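Local coordinates for protein probable mannosyltransferase KTR4 (Saccharomyces cerevisiae, PDB 5A07) that is a probable mannosyltransferase of the yeast KTR family, with a GT-A type fold that holds GDP and a manganese ion in this structure, at residues 268-272 against 350-356. Sequence-based numbering, arbitrary orientation.
Sequences TIETL and ERWGDAP
In this GT-A type glycosyltransferase fold, the loop that leads from strand 256-262 into helix 272-282 meets the linker between helices 346-349 and 354-365, and Glu-350 reaches across with its carboxylate to the start of helix 272-282. Glu-350 OE1 accepts the N-H of Thr-271, the N-cap residue, at 2.8 Å and almost straight (174°), on the syn side. Trp-352 NE1 gives the same oxygen a second bond, arriving at the opposite face of the carboxylate; this pair of N-H donors probably limits its rotation. Glu-350 OE2 takes the hydroxyl OG1 of Thr-271 at 2.5 Å, unusually short and doubtful in its exact length. With CG anti to its carbonyl carbon (chi1 -65°), Glu-350 runs on extended, which carries the carboxylate to the backbone of Thr-271. Leu-272 lays CB over one face of the Trp-352 indole, a CH-pi contact 3.8 Å from the centroid of the five-membered ring, while Thr-271 OG1 lies in plane at the ring's edge. Leu-272 CD2 rests on Pro-356 CB, and its side chain also packs on Tyr-337 and Leu-341 of helix 332-344. Ile-269 CG2 approaches Trp-352 CD1 obliquely at 3.7 Å. Farther along, Arg-351 N donates to Thr-268 O (3.0 Å). The side chain of Arg-351 lies about 7 Å from the bound GDP, and its NH1 bonds to Gln-198 O. A water donates to Thr-268 OG1, itself bonded to Ser-265 O, and accepts from Gly-353 N. Thr-268 CG2 sits over the centre of the guanidinium face, 3.7 Å from Arg-351 CZ.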
loop_
_atom_site.group_PDB
_atom_site.type_symbol
_atom_site.label_atom_id
_atom_site.label_comp_id
_atom_site.label_asym_id
_atom_site.label_seq_id
_atom_site.Cartn_x
_atom_site.Cartn_y
_atom_site.Cartn_z
ATOM N N THR B 268 0.162 -14.753 -9.258
ATOM C CA THR B 268 -1.133 -14.264 -8.781
ATOM C C THR B 268 -1.759 -13.281 -9.728
ATOM O O THR B 268 -2.959 -12.930 -9.600
ATOM C CB THR B 268 -1.028 -13.605 -7.392
ATOM O OG1 THR B 268 -0.226 -12.400 -7.482
ATOM C CG2 THR B 268 -0.455 -14.552 -6.372
ATOM N N ILE B 269 -0.954 -12.713 -10.632
ATOM C CA ILE B 269 -1.376 -11.595 -11.440
ATOM C C ILE B 269 -0.982 -11.765 -12.896
ATOM O O ILE B 269 -0.588 -10.804 -13.593
ATOM C CB ILE B 269 -0.791 -10.253 -10.914
ATOM C CG1 ILE B 269 0.722 -10.323 -10.776
ATOM C CG2 ILE B 269 -1.525 -9.893 -9.627
ATOM C CD1 ILE B 269 1.408 -8.977 -10.405
ATOM N N GLU B 270 -1.149 -12.980 -13.401
ATOM C CA GLU B 270 -0.747 -13.289 -14.785
ATOM C C GLU B 270 -1.209 -12.277 -15.810
ATOM O O GLU B 270 -0.392 -11.835 -16.654
ATOM C CB GLU B 270 -1.241 -14.693 -15.183
ATOM C CG GLU B 270 -0.812 -15.056 -16.591
ATOM C CD GLU B 270 -1.067 -16.525 -16.925
ATOM O OE1 GLU B 270 -1.991 -17.092 -16.323
ATOM O OE2 GLU B 270 -0.338 -17.085 -17.774
ATOM N N THR B 271 -2.461 -11.864 -15.792
ATOM C CA THR B 271 -2.977 -10.910 -16.762
ATOM C C THR B 271 -3.344 -9.536 -16.252
ATOM O O THR B 271 -3.954 -8.762 -16.954
ATOM C CB THR B 271 -4.227 -11.454 -17.533
ATOM O OG1 THR B 271 -5.363 -11.612 -16.643
ATOM C CG2 THR B 271 -3.879 -12.790 -18.244
ATOM N N LEU B 272 -2.916 -9.150 -15.072
ATOM C CA LEU B 272 -3.308 -7.836 -14.570
ATOM C C LEU B 272 -2.665 -6.652 -15.369
ATOM O O LEU B 272 -3.322 -5.699 -15.736
ATOM C CB LEU B 272 -2.989 -7.732 -13.066
ATOM C CG LEU B 272 -3.175 -6.341 -12.452
ATOM C CD1 LEU B 272 -4.599 -5.852 -12.541
ATOM C CD2 LEU B 272 -2.735 -6.478 -10.973
ATOM N N GLU B 350 -7.914 -15.091 -11.254
ATOM C CA GLU B 350 -6.550 -15.076 -10.829
ATOM C C GLU B 350 -6.597 -14.723 -9.333
ATOM O O GLU B 350 -7.610 -14.982 -8.692
ATOM C CB GLU B 350 -5.808 -14.084 -11.718
ATOM C CG GLU B 350 -5.780 -14.553 -13.186
ATOM C CD GLU B 350 -5.083 -13.608 -14.179
ATOM O OE1 GLU B 350 -4.269 -12.683 -13.800
ATOM O OE2 GLU B 350 -5.407 -13.753 -15.358
ATOM N N ARG B 351 -5.530 -14.172 -8.752
ATOM C CA ARG B 351 -5.561 -13.864 -7.314
ATOM C C ARG B 351 -5.049 -12.435 -7.166
ATOM O O ARG B 351 -4.085 -12.158 -6.432
ATOM C CB ARG B 351 -4.776 -14.900 -6.470
ATOM C CG ARG B 351 -5.377 -15.059 -5.007
ATOM C CD ARG B 351 -4.321 -15.072 -3.930
ATOM N NE ARG B 351 -3.590 -13.802 -4.023
ATOM C CZ ARG B 351 -2.419 -13.527 -3.439
ATOM N NH1 ARG B 351 -1.858 -14.397 -2.664
ATOM N NH2 ARG B 351 -1.827 -12.324 -3.623
ATOM N N TRP B 352 -5.677 -11.517 -7.862
ATOM C CA TRP B 352 -5.165 -10.177 -7.884
ATOM C C TRP B 352 -5.300 -9.531 -6.484
ATOM O O TRP B 352 -6.412 -9.404 -5.973
ATOM C CB TRP B 352 -5.943 -9.332 -8.878
ATOM C CG TRP B 352 -5.787 -9.682 -10.326
ATOM C CD1 TRP B 352 -4.907 -10.538 -10.861
ATOM C CD2 TRP B 352 -6.584 -9.179 -11.414
ATOM N NE1 TRP B 352 -5.059 -10.573 -12.217
ATOM C CE2 TRP B 352 -6.099 -9.760 -12.574
ATOM C CE3 TRP B 352 -7.655 -8.290 -11.509
ATOM C CZ2 TRP B 352 -6.640 -9.493 -13.839
ATOM C CZ3 TRP B 352 -8.214 -8.038 -12.781
ATOM C CH2 TRP B 352 -7.692 -8.634 -13.913
ATOM N N GLY B 353 -4.181 -9.106 -5.891
ATOM C CA GLY B 353 -4.173 -8.402 -4.610
ATOM C C GLY B 353 -4.541 -6.941 -4.714
ATOM O O GLY B 353 -4.365 -6.295 -5.765
ATOM N N ASP B 354 -5.055 -6.401 -3.624
ATOM C CA ASP B 354 -5.314 -4.968 -3.562
ATOM C C ASP B 354 -4.021 -4.127 -3.763
ATOM O O ASP B 354 -4.075 -3.039 -4.290
ATOM C CB ASP B 354 -6.051 -4.549 -2.330
ATOM C CG ASP B 354 -5.281 -4.843 -1.033
ATOM O OD1 ASP B 354 -5.259 -5.980 -0.571
ATOM O OD2 ASP B 354 -4.721 -3.884 -0.495
ATOM N N ALA B 355 -2.894 -4.660 -3.317
ATOM C CA ALA B 355 -1.618 -3.948 -3.379
ATOM C C ALA B 355 -1.153 -3.649 -4.838
ATOM O O ALA B 355 -1.008 -2.483 -5.192
ATOM C CB ALA B 355 -0.582 -4.672 -2.578
ATOM N N PRO B 356 -1.062 -4.655 -5.713
ATOM C CA PRO B 356 -0.723 -4.295 -7.110
ATOM C C PRO B 356 -1.737 -3.448 -7.820
ATOM O O PRO B 356 -1.397 -2.580 -8.616
ATOM C CB PRO B 356 -0.479 -5.670 -7.796
ATOM C CG PRO B 356 -1.198 -6.670 -6.902
ATOM C CD PRO B 356 -1.103 -6.113 -5.507
HETATM O O HOH W 1 -1.350 -10.236 -6.002
#